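Local structure of vaginolysin (Gardnerella vaginalis, 5IMY) at residues A[26-31]-A[241-246]; A[40-45]-A[184-189]. The protein is a secreted haemolytic toxin of the cholesterol-dependent cytolysin family that probably binds cholesterol in host membranes and forms lytic pores. One frame throughout, in Å; residues are numbered along the deposited sequence.

Contact 1: residues A[26-31]-A[241-246]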
ATOM      1  N   ASN A  26     -34.638  44.582 -20.425  1.00 49.52           N
ATOM      2  CA  ASN A  26     -34.823  43.136 -20.463  1.00 48.76           C
ATOM      3  C   ASN A  26     -33.891  42.483 -21.476  1.00 49.13           C
ATOM      4  O   ASN A  26     -33.380  41.383 -21.240  1.00 49.84           O
ATOM      5  CB  ASN A  26     -36.279  42.802 -20.788  1.00 43.33           C
ATOM      6  CG  ASN A  26     -37.114  42.554 -19.548  1.00 47.05           C
ATOM      7  OD1 ASN A  26     -36.591  42.198 -18.493  1.00 50.03           O
ATOM      8  ND2 ASN A  26     -38.424  42.734 -19.671  1.00 41.41           N
ATOM      9  N   ASN A  27     -33.660  43.141 -22.614  1.00 45.04           N
ATOM     10  CA  ASN A  27     -32.777  42.567 -23.625  1.00 48.52           C
ATOM     11  C   ASN A  27     -31.324  42.606 -23.171  1.00 45.77           C
ATOM     12  O   ASN A  27     -30.550  41.690 -23.471  1.00 51.34           O
ATOM     13  CB  ASN A  27     -32.943  43.308 -24.952  1.00 53.94           C
ATOM     14  CG  ASN A  27     -34.216  42.921 -25.680  1.00 49.55           C
ATOM     15  OD1 ASN A  27     -34.759  41.837 -25.474  1.00 55.16           O
ATOM     16  ND2 ASN A  27     -34.694  43.809 -26.543  1.00 57.56           N
ATOM     17  N   TYR A  28     -30.933  43.657 -22.447  1.00 42.48           N
ATOM     18  CA  TYR A  28     -29.553  43.750 -21.979  1.00 47.82           C
ATOM     19  C   TYR A  28     -29.243  42.665 -20.955  1.00 41.49           C
ATOM     20  O   TYR A  28     -28.178  42.039 -21.013  1.00 40.18           O
ATOM     21  CB  TYR A  28     -29.292  45.135 -21.390  1.00 41.44           C
ATOM     22  CG  TYR A  28     -27.919  45.282 -20.777  1.00 37.04           C
ATOM     23  CD1 TYR A  28     -26.784  45.325 -21.573  1.00 41.50           C
ATOM     24  CD2 TYR A  28     -27.759  45.379 -19.401  1.00 39.79           C
ATOM     25  CE1 TYR A  28     -25.525  45.457 -21.018  1.00 43.71           C
ATOM     26  CE2 TYR A  28     -26.505  45.514 -18.835  1.00 43.43           C
ATOM     27  CZ  TYR A  28     -25.391  45.551 -19.650  1.00 45.41           C
ATOM     28  OH  TYR A  28     -24.139  45.686 -19.096  1.00 44.28           O
ATOM     29  N   LEU A  29     -30.158  42.422 -20.015  1.00 38.18           N
ATOM     30  CA  LEU A  29     -29.915  41.405 -18.998  1.00 43.22           C
ATOM     31  C   LEU A  29     -30.021  39.999 -19.573  1.00 43.61           C
ATOM     32  O   LEU A  29     -29.324  39.090 -19.112  1.00 41.62           O
ATOM     33  CB  LEU A  29     -30.895  41.579 -17.837  1.00 34.72           C
ATOM     34  CG  LEU A  29     -30.897  42.949 -17.152  1.00 33.05           C
ATOM     35  CD1 LEU A  29     -31.868  42.952 -15.981  1.00 44.89           C
ATOM     36  CD2 LEU A  29     -29.501  43.347 -16.694  1.00 33.08           C
ATOM     37  N   TRP A  30     -30.883  39.799 -20.572  1.00 46.82           N
ATOM     38  CA  TRP A  30     -31.015  38.482 -21.188  1.00 46.08           C
ATOM     39  C   TRP A  30     -29.827  38.155 -22.081  1.00 47.91           C
ATOM     40  O   TRP A  30     -29.433  36.986 -22.180  1.00 53.28           O
ATOM     41  CB  TRP A  30     -32.307  38.409 -22.003  1.00 46.62           C
ATOM     42  CG  TRP A  30     -33.544  38.131 -21.202  1.00 42.85           C
ATOM     43  CD1 TRP A  30     -33.636  37.399 -20.054  1.00 39.31           C
ATOM     44  CD2 TRP A  30     -34.870  38.584 -21.496  1.00 46.30           C
ATOM     45  NE1 TRP A  30     -34.937  37.364 -19.618  1.00 40.90           N
ATOM     46  CE2 TRP A  30     -35.715  38.087 -20.484  1.00 46.46           C
ATOM     47  CE3 TRP A  30     -35.425  39.362 -22.517  1.00 43.78           C
ATOM     48  CZ2 TRP A  30     -37.084  38.343 -20.463  1.00 45.89           C
ATOM     49  CZ3 TRP A  30     -36.785  39.612 -22.495  1.00 43.64           C
ATOM     50  CH2 TRP A  30     -37.599  39.106 -21.475  1.00 43.57           C
ATOM     51  N   ASP A  31     -29.247  39.157 -22.737  1.00 49.05           N
ATOM     52  CA  ASP A  31     -28.191  38.941 -23.715  1.00 50.51           C
ATOM     53  C   ASP A  31     -26.794  38.997 -23.107  1.00 45.65           C
ATOM     54  O   ASP A  31     -25.810  39.002 -23.854  1.00 41.24           O
ATOM     55  CB  ASP A  31     -28.307  39.967 -24.844  1.00 55.07           C
ATOM     56  CG  ASP A  31     -29.629  39.876 -25.580  1.00 63.27           C
ATOM     57  OD1 ASP A  31     -30.359  38.882 -25.375  1.00 70.99           O
ATOM     58  OD2 ASP A  31     -29.936  40.795 -26.368  1.00 59.97           O
ATOM     59  N   SER A 241     -27.760  52.439 -17.122  1.00 62.52           N
ATOM     60  CA  SER A 241     -27.630  52.657 -15.684  1.00 58.98           C
ATOM     61  C   SER A 241     -26.860  51.526 -15.017  1.00 58.82           C
ATOM     62  O   SER A 241     -26.170  51.749 -14.016  1.00 51.58           O
ATOM     63  CB  SER A 241     -29.013  52.795 -15.050  1.00 61.70           C
ATOM     64  OG  SER A 241     -29.115  53.991 -14.296  1.00 74.12           O
ATOM     65  N   LEU A 242     -26.972  50.309 -15.549  1.00 53.54           N
ATOM     66  CA  LEU A 242     -26.262  49.156 -15.014  1.00 49.37           C
ATOM     67  C   LEU A 242     -24.900  48.974 -15.677  1.00 47.99           C
ATOM     68  O   LEU A 242     -23.901  48.741 -14.988  1.00 49.16           O
ATOM     69  CB  LEU A 242     -27.118  47.898 -15.188  1.00 46.49           C
ATOM     70  CG  LEU A 242     -28.205  47.661 -14.132  1.00 48.10           C
ATOM     71  CD1 LEU A 242     -28.871  48.957 -13.678  1.00 43.50           C
ATOM     72  CD2 LEU A 242     -29.244  46.708 -14.685  1.00 48.05           C
ATOM     73  N   LYS A 243     -24.850  49.070 -17.010  1.00 47.08           N
ATOM     74  CA  LYS A 243     -23.580  49.034 -17.729  1.00 51.38           C
ATOM     75  C   LYS A 243     -22.542  49.901 -17.029  1.00 49.66           C
ATOM     76  O   LYS A 243     -21.443  49.439 -16.704  1.00 50.20           O
ATOM     77  CB  LYS A 243     -23.797  49.498 -19.173  1.00 54.13           C
ATOM     78  CG  LYS A 243     -22.533  49.764 -19.985  1.00 60.15           C
ATOM     79  CD  LYS A 243     -21.884  48.482 -20.481  1.00 61.67           C
ATOM     80  CE  LYS A 243     -20.832  48.775 -21.544  1.00 68.56           C
ATOM     81  NZ  LYS A 243     -21.391  49.512 -22.718  1.00 68.74           N
ATOM     82  N   ASN A 244     -22.878  51.167 -16.798  1.00 45.69           N
ATOM     83  CA  ASN A 244     -22.097  52.004 -15.899  1.00 52.47           C
ATOM     84  C   ASN A 244     -22.444  51.594 -14.476  1.00 55.96           C
ATOM     85  O   ASN A 244     -23.617  51.626 -14.096  1.00 62.76           O
ATOM     86  CB  ASN A 244     -22.392  53.487 -16.122  1.00 65.14           C
ATOM     87  CG  ASN A 244     -22.812  53.797 -17.547  1.00 60.13           C
ATOM     88  OD1 ASN A 244     -21.976  53.931 -18.440  1.00 60.13           O
ATOM     89  ND2 ASN A 244     -24.116  53.922 -17.761  1.00 62.83           N
ATOM     90  N   ARG A 245     -21.422  51.222 -13.701  1.00 58.02           N
ATOM     91  CA  ARG A 245     -21.520  50.583 -12.386  1.00 53.72           C
ATOM     92  C   ARG A 245     -20.875  49.205 -12.446  1.00 47.27           C
ATOM     93  O   ARG A 245     -20.642  48.579 -11.407  1.00 46.34           O
ATOM     94  CB  ARG A 245     -22.956  50.439 -11.874  1.00 50.51           C
ATOM     95  CG  ARG A 245     -23.546  51.732 -11.328  1.00 56.68           C
ATOM     96  CD  ARG A 245     -24.920  51.491 -10.736  1.00 59.38           C
ATOM     97  NE  ARG A 245     -25.607  52.745 -10.454  1.00 61.25           N
ATOM     98  CZ  ARG A 245     -25.258  53.586  -9.485  1.00 65.43           C
ATOM     99  NH1 ARG A 245     -24.222  53.315  -8.702  1.00 60.59           N
ATOM    100  NH2 ARG A 245     -25.943  54.707  -9.306  1.00 81.27           N
ATOM    101  N   GLY A 246     -20.596  48.723 -13.652  1.00 45.34           N
ATOM    102  CA  GLY A 246     -19.895  47.468 -13.815  1.00 48.37           C
ATOM    103  C   GLY A 246     -20.765  46.236 -13.809  1.00 46.05           C
ATOM    104  O   GLY A 246     -20.302  45.167 -13.398  1.00 45.22           O
TER
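The contact joins the C-terminal ends of two short helices, 22-30 and 240-243, where Tyr28 and Leu29 of the first meet Leu242 and Lys243 of the second. Tyr28 does most of the reaching. Its CG stands anti to the backbone N (chi1 175°), which carries the ring across to helix 240-243, and the phenol oxygen ends on Lys243. There Tyr28 OH lies 3.7 Å from Lys243 CA and 3.8 Å from Lys243 CD, with Lys243 CB at a similar separation. The lysine chain runs across the tyrosine at about a right angle; its bend at chi2 (78°) keeps the aliphatic part beside the hydroxyl while the ammonium end leads away.

The polar partner of Tyr28 OH is the main-chain O of Val247, to which it hydrogen-bonds. The N of the same residue takes part in a Schellman motif, bonding to Leu242 O; Gly246, with positive phi, is the C-prime residue, and Gly246 N reaches Lys243 O at 3.2 Å. The tyrosine therefore both packs on the last turn of helix 240-243 and grips the chain just past its end.

On the buried flank, Leu29 and Leu242 cross at about a right angle and meet tip to tip, methyl CD2 of Leu29 lying 3.9 Å from CD2 of Leu242. Leu242 CB comes obliquely to the tyrosine ring, 4.4 Å from Tyr28 CE2. Elsewhere on helix 22-30, Asn26 uses its amide at both ends, OD1 to Ala230 N and ND2 to Ser228 OG. A disulfide between Cys18 and Cys236, observed in a structure of this protein, links the same two parts of the chain just ahead of both helices.

Contact 2: residues A[40-45]-A[184-189]; sequences LARHGE and FGADFA
One face of the Arg42 guanidinium carries the methyl group of Ala186, which sits over the centre of the flat group with its CB 3.7 Å from Arg42 CZ. Arg42 NE is 3.9 Å from the same CB, and Ala186 CA lies over the same face, 3.9 Å from Arg42 NH1. The carbonyl carbon of Gly185 approaches Arg42 NH2 obliquely, at 3.8 Å. Arg42 NH2 and Ala186 N are 3.3 Å apart, but both are donors and make no bond with each other.

The arginine gets there from strand 41-43, which runs parallel to strand 363-389 and bonds to it through the backbone of Arg42 with Gln364 and Asn366. With chi1 at 173° the side chain leaves the strand extended, until chi3 (54°) bends it and turns the guanidinium to lie against Ala186. Its NH2 hydrogen-bonds to the carbonyl of Lys181, in the last turn of helix 177-184.

Gly185, with positive phi, ends that helix, and a type I turn from Gly185 to Phe188, closed by Phe188 N to Gly185 O at 2.9 Å, leads into helix 188-191. The helices probably correspond to one of the clusters that in related cytolysins refold into transmembrane strands when the pore forms, so this contact probably lies where that cluster rests on the long sheet in the soluble toxin.

Chemically, a cation is laid on a methyl group and bonded to a main-chain carbonyl close to a helix C-terminus, where the helix dipole would be expected to favour positive charge. The grip across the two segments is van der Waals contact, and the directional bond, to Lys181 O, falls just outside them.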
ATOM      1  N   LEU A  40     -17.620  32.350 -11.224  1.00 42.07           N
ATOM      2  CA  LEU A  40     -17.627  32.308  -9.767  1.00 40.48           C
ATOM      3  C   LEU A  40     -16.687  31.232  -9.230  1.00 40.05           C
ATOM      4  O   LEU A  40     -16.885  30.721  -8.126  1.00 45.94           O
ATOM      5  CB  LEU A  40     -19.047  32.083  -9.245  1.00 38.77           C
ATOM      6  CG  LEU A  40     -19.992  33.286  -9.294  1.00 37.98           C
ATOM      7  CD1 LEU A  40     -21.416  32.853  -8.983  1.00 39.88           C
ATOM      8  CD2 LEU A  40     -19.541  34.370  -8.328  1.00 40.12           C
ATOM      9  N   ALA A  41     -15.655  30.885  -9.993  1.00 46.30           N
ATOM     10  CA  ALA A  41     -14.695  29.874  -9.571  1.00 48.18           C
ATOM     11  C   ALA A  41     -13.500  30.522  -8.885  1.00 46.57           C
ATOM     12  O   ALA A  41     -13.015  31.574  -9.312  1.00 46.68           O
ATOM     13  CB  ALA A  41     -14.225  29.046 -10.768  1.00 53.77           C
ATOM     14  N   ARG A  42     -13.031  29.883  -7.817  1.00 56.51           N
ATOM     15  CA  ARG A  42     -11.874  30.332  -7.058  1.00 54.41           C
ATOM     16  C   ARG A  42     -10.786  29.268  -7.129  1.00 60.91           C
ATOM     17  O   ARG A  42     -11.074  28.072  -7.231  1.00 62.30           O
ATOM     18  CB  ARG A  42     -12.258  30.618  -5.594  1.00 55.61           C
ATOM     19  CG  ARG A  42     -11.091  30.942  -4.669  1.00 67.66           C
ATOM     20  CD  ARG A  42     -11.565  31.656  -3.401  1.00 63.44           C
ATOM     21  NE  ARG A  42     -12.617  30.924  -2.693  1.00 59.66           N
ATOM     22  CZ  ARG A  42     -12.417  30.119  -1.650  1.00 60.13           C
ATOM     23  NH1 ARG A  42     -11.198  29.918  -1.165  1.00 53.94           N
ATOM     24  NH2 ARG A  42     -13.451  29.508  -1.083  1.00 45.82           N
ATOM     25  N   HIS A  43      -9.530  29.712  -7.090  1.00 63.33           N
ATOM     26  CA  HIS A  43      -8.388  28.814  -7.223  1.00 62.51           C
ATOM     27  C   HIS A  43      -7.345  29.159  -6.173  1.00 64.09           C
ATOM     28  O   HIS A  43      -6.951  30.322  -6.044  1.00 68.93           O
ATOM     29  CB  HIS A  43      -7.775  28.903  -8.627  1.00 72.12           C
ATOM     30  CG  HIS A  43      -8.668  28.386  -9.712  1.00 83.73           C
ATOM     31  ND1 HIS A  43      -9.642  29.159 -10.309  1.00 82.92           N
ATOM     32  CD2 HIS A  43      -8.736  27.171 -10.308  1.00 89.07           C
ATOM     33  CE1 HIS A  43     -10.269  28.444 -11.226  1.00 78.96           C
ATOM     34  NE2 HIS A  43      -9.739  27.234 -11.244  1.00 91.47           N
ATOM     35  N   GLY A  44      -6.896  28.149  -5.437  1.00 66.71           N
ATOM     36  CA  GLY A  44      -5.902  28.319  -4.393  1.00 60.69           C
ATOM     37  C   GLY A  44      -4.490  28.090  -4.887  1.00 62.51           C
ATOM     38  O   GLY A  44      -4.175  28.296  -6.063  1.00 54.58           O
ATOM     39  N   GLU A  45      -3.626  27.654  -3.973  1.00 62.56           N
ATOM     40  CA  GLU A  45      -2.231  27.418  -4.306  1.00 59.83           C
ATOM     41  C   GLU A  45      -2.076  26.129  -5.106  1.00 51.34           C
ATOM     42  O   GLU A  45      -2.949  25.256  -5.108  1.00 49.07           O
ATOM     43  CB  GLU A  45      -1.376  27.340  -3.040  1.00 51.89           C
ATOM     44  CG  GLU A  45      -1.702  26.157  -2.134  1.00 56.85           C
ATOM     45  CD  GLU A  45      -0.709  26.000  -0.999  1.00 61.37           C
ATOM     46  OE1 GLU A  45       0.511  26.092  -1.259  1.00 58.08           O
ATOM     47  OE2 GLU A  45      -1.145  25.790   0.153  1.00 60.33           O
ATOM     48  N   PHE A 184     -15.063  25.319   3.230  1.00 33.23           N
ATOM     49  CA  PHE A 184     -15.991  26.025   4.105  1.00 34.99           C
ATOM     50  C   PHE A 184     -16.121  27.510   3.797  1.00 33.16           C
ATOM     51  O   PHE A 184     -16.928  28.188   4.440  1.00 37.82           O
ATOM     52  CB  PHE A 184     -15.560  25.847   5.565  1.00 35.09           C
ATOM     53  CG  PHE A 184     -15.693  24.437   6.071  1.00 38.80           C
ATOM     54  CD1 PHE A 184     -16.877  23.738   5.905  1.00 33.45           C
ATOM     55  CD2 PHE A 184     -14.634  23.813   6.705  1.00 38.85           C
ATOM     56  CE1 PHE A 184     -17.003  22.442   6.368  1.00 41.59           C
ATOM     57  CE2 PHE A 184     -14.754  22.517   7.169  1.00 30.92           C
ATOM     58  CZ  PHE A 184     -15.941  21.831   6.999  1.00 35.06           C
ATOM     59  N   GLY A 185     -15.360  28.038   2.843  1.00 38.82           N
ATOM     60  CA  GLY A 185     -15.504  29.428   2.456  1.00 40.58           C
ATOM     61  C   GLY A 185     -14.221  30.224   2.568  1.00 41.87           C
ATOM     62  O   GLY A 185     -13.390  29.967   3.444  1.00 41.03           O
ATOM     63  N   ALA A 186     -14.056  31.206   1.678  1.00 38.38           N
ATOM     64  CA  ALA A 186     -12.841  32.012   1.656  1.00 39.32           C
ATOM     65  C   ALA A 186     -12.563  32.683   2.993  1.00 39.18           C
ATOM     66  O   ALA A 186     -11.415  33.060   3.254  1.00 43.93           O
ATOM     67  CB  ALA A 186     -12.940  33.074   0.564  1.00 49.04           C
ATOM     68  N   ASP A 187     -13.579  32.848   3.840  1.00 39.28           N
ATOM     69  CA  ASP A 187     -13.422  33.494   5.137  1.00 44.77           C
ATOM     70  C   ASP A 187     -13.411  32.493   6.290  1.00 44.66           C
ATOM     71  O   ASP A 187     -13.746  32.857   7.422  1.00 47.40           O
ATOM     72  CB  ASP A 187     -14.530  34.528   5.346  1.00 45.11           C
ATOM     73  CG  ASP A 187     -15.916  33.914   5.308  1.00 44.94           C
ATOM     74  OD1 ASP A 187     -16.063  32.809   4.746  1.00 46.81           O
ATOM     75  OD2 ASP A 187     -16.859  34.539   5.835  1.00 50.05           O
ATOM     76  N   PHE A 188     -13.027  31.239   6.032  1.00 44.73           N
ATOM     77  CA  PHE A 188     -12.959  30.259   7.114  1.00 44.97           C
ATOM     78  C   PHE A 188     -11.939  30.678   8.161  1.00 45.02           C
ATOM     79  O   PHE A 188     -12.242  30.719   9.358  1.00 53.90           O
ATOM     80  CB  PHE A 188     -12.624  28.871   6.573  1.00 44.37           C
ATOM     81  CG  PHE A 188     -12.497  27.831   7.651  1.00 46.67           C
ATOM     82  CD1 PHE A 188     -13.627  27.303   8.252  1.00 43.46           C
ATOM     83  CD2 PHE A 188     -11.252  27.400   8.078  1.00 48.37           C
ATOM     84  CE1 PHE A 188     -13.518  26.354   9.253  1.00 44.51           C
ATOM     85  CE2 PHE A 188     -11.137  26.450   9.076  1.00 48.15           C
ATOM     86  CZ  PHE A 188     -12.271  25.927   9.664  1.00 48.43           C
ATOM     87  N   ALA A 189     -10.715  30.980   7.730  1.00 42.22           N
ATOM     88  CA  ALA A 189      -9.809  31.734   8.582  1.00 45.78           C
ATOM     89  C   ALA A 189     -10.543  32.965   9.092  1.00 58.20           C
ATOM     90  O   ALA A 189     -11.341  33.561   8.366  1.00 63.38           O
ATOM     91  CB  ALA A 189      -8.552  32.132   7.805  1.00 42.30           C
TER

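How the contacts relate
Contacts 1 and 2 do not touch: their centres are about 28 Å apart and their nearest atoms about 12 Å. Helix 22-30 and strand 41-43 follow each other in the chain, and contact 2 is nested inside the loop closed by contact 1. Contact 1 lies toward one end of the elongated molecule, its centre about 41 Å from the chain centre, whereas the centre of contact 2 is about 17 Å from it, on the same side. In this family cholesterol is recognised by the C-terminal beta sandwich, a part of the chain to which none of the four segments belongs.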